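Local structure of YokD protein (Bacillus subtilis, 2NYG) at residues 48-51 with 52-56; 240-244 with 245-249. The protein binds coenzyme A and, as a member of the antibiotic N-acetyltransferase family, may contribute to antibiotic resistance, probably by acetyl transfer. One frame throughout, in Å; residues are numbered along the deposited sequence.

Interaction 1: residues 48-51 with 52-56; sequences GAVA and VIQAL
Val50 and Gln54 sit one helical turn apart and run side by side in the same direction, with Val50 CG2 4.1 Å from Gln54 OE1. The NE2 end of Gln54 is hydrogen-bonded to Tyr122 OH, which fixes the far end of the chain. Ile53, four residues after Ala49, lays CG1 against Ala49 O: CG1 stands beside the isoleucine's own backbone N (chi1 -63°), next to that oxygen, and CD1 of Ile53 is 3.7 Å from the same Ala49 O. The carbonyl of Ala49 also takes the amide of Ile53 at 2.9 Å from N to O, a regular i to i+4 bond. On another side of the helix, Ala55 CB rests 3.4 Å from Ala51 O, which accepts the Ala55 amide.

These residues make up the first two and a half turns or so of helix 48-60, the crossover helix of the beta-alpha-beta unit between strands 32-37 and 65-69. Gly48, near the start of the helix, touches bound coenzyme A. Val52 packs on Leu39 and Ile42 of the coenzyme-binding loop. Val50, Ala51 and Gln54 pack against Pro107, Pro99 and Tyr105 of the second subunit, respectively, placing this face of the helix at the homodimer interface.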
ATOM      1  N   GLY A  48      -4.450 -12.428   2.888  1.00 26.84           N
ATOM      2  CA  GLY A  48      -3.381 -11.926   2.051  1.00 27.02           C
ATOM      3  C   GLY A  48      -2.189 -11.460   2.855  1.00 29.20           C
ATOM      4  O   GLY A  48      -1.736 -12.147   3.768  1.00 31.50           O
ATOM      5  N   ALA A  49      -1.703 -10.270   2.523  1.00 28.65           N
ATOM      6  CA  ALA A  49      -0.550  -9.672   3.169  1.00 27.87           C
ATOM      7  C   ALA A  49      -0.618  -9.483   4.689  1.00 30.29           C
ATOM      8  O   ALA A  49       0.357  -9.781   5.379  1.00 31.88           O
ATOM      9  CB  ALA A  49      -0.253  -8.361   2.517  1.00 26.20           C
ATOM     10  N   VAL A  50      -1.739  -8.989   5.224  1.00 28.83           N
ATOM     11  CA  VAL A  50      -1.824  -8.779   6.671  1.00 27.66           C
ATOM     12  C   VAL A  50      -1.632 -10.100   7.408  1.00 28.75           C
ATOM     13  O   VAL A  50      -1.041 -10.137   8.478  1.00 29.87           O
ATOM     14  CB  VAL A  50      -3.180  -8.119   7.139  1.00 26.58           C
ATOM     15  CG1 VAL A  50      -3.716  -7.194   6.074  1.00 26.45           C
ATOM     16  CG2 VAL A  50      -4.189  -9.168   7.525  1.00 26.51           C
ATOM     17  N   ALA A  51      -2.115 -11.190   6.830  1.00 27.48           N
ATOM     18  CA  ALA A  51      -1.968 -12.487   7.457  1.00 26.14           C
ATOM     19  C   ALA A  51      -0.502 -12.923   7.464  1.00 29.81           C
ATOM     20  O   ALA A  51      -0.059 -13.633   8.368  1.00 31.04           O
ATOM     21  CB  ALA A  51      -2.815 -13.515   6.729  1.00 24.72           C
ATOM     22  N   VAL A  52       0.255 -12.502   6.456  1.00 28.48           N
ATOM     23  CA  VAL A  52       1.650 -12.888   6.391  1.00 27.80           C
ATOM     24  C   VAL A  52       2.426 -12.043   7.374  1.00 28.55           C
ATOM     25  O   VAL A  52       3.331 -12.537   8.031  1.00 30.29           O
ATOM     26  CB  VAL A  52       2.236 -12.725   4.947  1.00 28.09           C
ATOM     27  CG1 VAL A  52       3.707 -13.175   4.897  1.00 25.06           C
ATOM     28  CG2 VAL A  52       1.425 -13.564   3.973  1.00 28.56           C
ATOM     29  N   ILE A  53       2.059 -10.775   7.490  1.00 26.79           N
ATOM     30  CA  ILE A  53       2.738  -9.875   8.405  1.00 27.01           C
ATOM     31  C   ILE A  53       2.553 -10.303   9.858  1.00 28.84           C
ATOM     32  O   ILE A  53       3.472 -10.239  10.657  1.00 28.49           O
ATOM     33  CB  ILE A  53       2.208  -8.446   8.272  1.00 27.07           C
ATOM     34  CG1 ILE A  53       2.486  -7.917   6.870  1.00 28.86           C
ATOM     35  CG2 ILE A  53       2.831  -7.561   9.340  1.00 25.92           C
ATOM     36  CD1 ILE A  53       1.830  -6.599   6.597  1.00 28.22           C
ATOM     37  N   GLN A  54       1.352 -10.743  10.197  1.00 30.15           N
ATOM     38  CA  GLN A  54       1.054 -11.152  11.554  1.00 29.68           C
ATOM     39  C   GLN A  54       1.724 -12.471  11.888  1.00 30.20           C
ATOM     40  O   GLN A  54       2.097 -12.720  13.029  1.00 29.78           O
ATOM     41  CB  GLN A  54      -0.451 -11.238  11.717  1.00 26.48           C
ATOM     42  CG  GLN A  54      -1.103  -9.957  11.279  1.00 26.42           C
ATOM     43  CD  GLN A  54      -2.594  -9.961  11.451  1.00 30.06           C
ATOM     44  OE1 GLN A  54      -3.270 -10.929  11.109  1.00 30.75           O
ATOM     45  NE2 GLN A  54      -3.122  -8.866  11.967  1.00 29.74           N
ATOM     46  N   ALA A  55       1.884 -13.312  10.877  1.00 30.67           N
ATOM     47  CA  ALA A  55       2.529 -14.597  11.066  1.00 30.97           C
ATOM     48  C   ALA A  55       4.000 -14.325  11.360  1.00 31.13           C
ATOM     49  O   ALA A  55       4.633 -15.027  12.144  1.00 35.38           O
ATOM     50  CB  ALA A  55       2.376 -15.450   9.808  1.00 28.39           C
ATOM     51  N   LEU A  56       4.542 -13.293  10.737  1.00 29.95           N
ATOM     52  CA  LEU A  56       5.928 -12.942  10.961  1.00 30.05           C
ATOM     53  C   LEU A  56       6.086 -12.411  12.366  1.00 31.05           C
ATOM     54  O   LEU A  56       7.046 -12.741  13.063  1.00 32.06           O
ATOM     55  CB  LEU A  56       6.385 -11.895   9.938  1.00 30.11           C
ATOM     56  CG  LEU A  56       6.952 -12.507   8.656  1.00 30.50           C
ATOM     57  CD1 LEU A  56       6.840 -11.544   7.493  1.00 26.72           C
ATOM     58  CD2 LEU A  56       8.392 -12.908   8.917  1.00 27.66           C
TER

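Interaction 2: residues 240-244 with 245-249; sequences GKVGS and ANCRL
A tight beta hairpin joins Gly240, Lys241 and Val242 to Ala245, Asn246 and Cys247 at one border of the seven-stranded mixed sheet, where strand 238-242 is the outermost strand within the chain. Gly240 and Cys247 form a hydrogen-bonded antiparallel pair with two bonds: Gly240 N to Cys247 O at 3.0 Å, and Cys247 N to Gly240 O at 2.9 Å. Val242 N reaches Ala245 O at 3.0 Å, while the return bond from Ala245 N to Val242 O is weak. Between these pairs, Lys241 faces Asn246 as the non-hydrogen-bonded pair, and Lys241 CA makes a CA-H...O contact with Ala245 O.

Gly243 and Ser244 occupy the corners of a type II' turn, making this a two-residue hairpin; Gly243 has the positive phi (81°) that its first corner requires. On the exposed face Lys241 and Asn246 run side by side, with the aliphatic Lys241 CE 3.4 Å from Asn246 ND2. The other face is apolar: Val242 CG2 comes within 3.5 Å of Cys247 SG. The thiol lies beside its own backbone N (chi1 -44°), directed back toward the turn, to the valine of the facing strand, and both side chains also pack on Leu174 of strand 170-174. At the turn, Ser244 makes a backbone hydrogen bond with Ile42, and Ala245 touches Ser41, so the hairpin end abuts the coenzyme A-binding loop.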
ATOM      1  N   GLY A 240      13.282 -24.434   3.032  1.00 42.69           N
ATOM      2  CA  GLY A 240      11.991 -24.997   3.371  1.00 42.82           C
ATOM      3  C   GLY A 240      10.848 -24.158   2.830  1.00 43.42           C
ATOM      4  O   GLY A 240      11.004 -22.962   2.588  1.00 41.81           O
ATOM      5  N   LYS A 241       9.690 -24.788   2.652  1.00 43.93           N
ATOM      6  CA  LYS A 241       8.524 -24.110   2.112  1.00 44.50           C
ATOM      7  C   LYS A 241       7.597 -23.412   3.106  1.00 43.27           C
ATOM      8  O   LYS A 241       7.270 -23.963   4.160  1.00 43.52           O
ATOM      9  CB  LYS A 241       7.699 -25.100   1.292  1.00 46.58           C
ATOM     10  CG  LYS A 241       8.272 -25.408  -0.072  1.00 50.44           C
ATOM     11  CD  LYS A 241       7.298 -26.235  -0.886  1.00 53.89           C
ATOM     12  CE  LYS A 241       7.878 -26.581  -2.241  1.00 56.60           C
ATOM     13  NZ  LYS A 241       7.093 -27.666  -2.909  1.00 61.95           N
ATOM     14  N   VAL A 242       7.195 -22.190   2.760  1.00 40.47           N
ATOM     15  CA  VAL A 242       6.246 -21.416   3.556  1.00 39.99           C
ATOM     16  C   VAL A 242       5.045 -21.333   2.625  1.00 40.79           C
ATOM     17  O   VAL A 242       4.961 -20.451   1.761  1.00 40.96           O
ATOM     18  CB  VAL A 242       6.764 -20.008   3.869  1.00 38.90           C
ATOM     19  CG1 VAL A 242       5.655 -19.170   4.447  1.00 38.17           C
ATOM     20  CG2 VAL A 242       7.901 -20.097   4.853  1.00 40.88           C
ATOM     21  N   GLY A 243       4.122 -22.271   2.793  1.00 40.27           N
ATOM     22  CA  GLY A 243       2.979 -22.326   1.905  1.00 42.51           C
ATOM     23  C   GLY A 243       3.487 -23.033   0.658  1.00 43.36           C
ATOM     24  O   GLY A 243       4.003 -24.152   0.739  1.00 44.53           O
ATOM     25  N   SER A 244       3.369 -22.408  -0.504  1.00 42.50           N
ATOM     26  CA  SER A 244       3.879 -23.060  -1.702  1.00 42.91           C
ATOM     27  C   SER A 244       5.145 -22.352  -2.200  1.00 42.38           C
ATOM     28  O   SER A 244       5.688 -22.693  -3.248  1.00 43.23           O
ATOM     29  CB  SER A 244       2.800 -23.116  -2.792  1.00 40.71           C
ATOM     30  OG  SER A 244       2.384 -21.828  -3.173  1.00 44.80           O
ATOM     31  N   ALA A 245       5.628 -21.387  -1.417  1.00 41.71           N
ATOM     32  CA  ALA A 245       6.832 -20.638  -1.761  1.00 39.67           C
ATOM     33  C   ALA A 245       8.075 -21.297  -1.197  1.00 38.94           C
ATOM     34  O   ALA A 245       8.057 -21.835  -0.099  1.00 38.76           O
ATOM     35  CB  ALA A 245       6.731 -19.215  -1.241  1.00 42.56           C
ATOM     36  N   ASN A 246       9.157 -21.242  -1.965  1.00 39.60           N
ATOM     37  CA  ASN A 246      10.441 -21.824  -1.565  1.00 38.19           C
ATOM     38  C   ASN A 246      11.219 -20.786  -0.807  1.00 36.79           C
ATOM     39  O   ASN A 246      11.432 -19.680  -1.298  1.00 37.62           O
ATOM     40  CB  ASN A 246      11.234 -22.267  -2.795  1.00 37.90           C
ATOM     41  CG  ASN A 246      10.634 -23.477  -3.456  1.00 38.93           C
ATOM     42  OD1 ASN A 246      10.226 -23.426  -4.614  1.00 40.09           O
ATOM     43  ND2 ASN A 246      10.569 -24.581  -2.719  1.00 39.05           N
ATOM     44  N   CYS A 247      11.668 -21.139   0.384  1.00 36.46           N
ATOM     45  CA  CYS A 247      12.380 -20.158   1.187  1.00 36.70           C
ATOM     46  C   CYS A 247      13.723 -20.584   1.749  1.00 37.54           C
ATOM     47  O   CYS A 247      14.034 -21.772   1.874  1.00 38.86           O
ATOM     48  CB  CYS A 247      11.509 -19.729   2.374  1.00 35.66           C
ATOM     49  SG  CYS A 247       9.783 -19.388   2.011  1.00 37.40           S
ATOM     50  N   ARG A 248      14.531 -19.590   2.084  1.00 36.41           N
ATOM     51  CA  ARG A 248      15.776 -19.881   2.733  1.00 37.17           C
ATOM     52  C   ARG A 248      16.058 -18.804   3.740  1.00 36.61           C
ATOM     53  O   ARG A 248      15.758 -17.638   3.524  1.00 35.91           O
ATOM     54  CB  ARG A 248      16.928 -20.065   1.749  1.00 38.58           C
ATOM     55  CG  ARG A 248      17.114 -19.044   0.701  1.00 39.21           C
ATOM     56  CD  ARG A 248      18.152 -19.603  -0.253  1.00 43.96           C
ATOM     57  NE  ARG A 248      17.947 -19.152  -1.626  1.00 47.64           N
ATOM     58  CZ  ARG A 248      17.920 -19.958  -2.683  1.00 46.35           C
ATOM     59  NH1 ARG A 248      18.086 -21.266  -2.533  1.00 46.22           N
ATOM     60  NH2 ARG A 248      17.716 -19.451  -3.887  1.00 45.04           N
ATOM     61  N   LEU A 249      16.583 -19.231   4.879  1.00 36.48           N
ATOM     62  CA  LEU A 249      16.911 -18.336   5.969  1.00 36.09           C
ATOM     63  C   LEU A 249      18.391 -18.519   6.242  1.00 35.94           C
ATOM     64  O   LEU A 249      18.847 -19.652   6.394  1.00 36.48           O
ATOM     65  CB  LEU A 249      16.098 -18.709   7.217  1.00 33.44           C
ATOM     66  CG  LEU A 249      16.498 -17.950   8.485  1.00 34.15           C
ATOM     67  CD1 LEU A 249      16.007 -16.515   8.403  1.00 33.28           C
ATOM     68  CD2 LEU A 249      15.932 -18.627   9.702  1.00 34.44           C
TER

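In the fold
From the N terminus, the chain passes through strand 32-37 and the coenzyme-binding loop before entering interaction 1 at the start of helix 48-60, which leads on to strand 65-69. Nearly two hundred residues later, interaction 2 closes the short hairpin between strands 238-242 and 245-251, ahead of the final helix 252-268. The two are in series, neither nested nor crossing, with centres 15 Å apart and nearest atoms about 6 Å apart. Both border the coenzyme-binding loop, where Ile42 is a shared neighbour. Helix 15-25 bridges them too, Ile18 touching Val52, Ala55 and Val242.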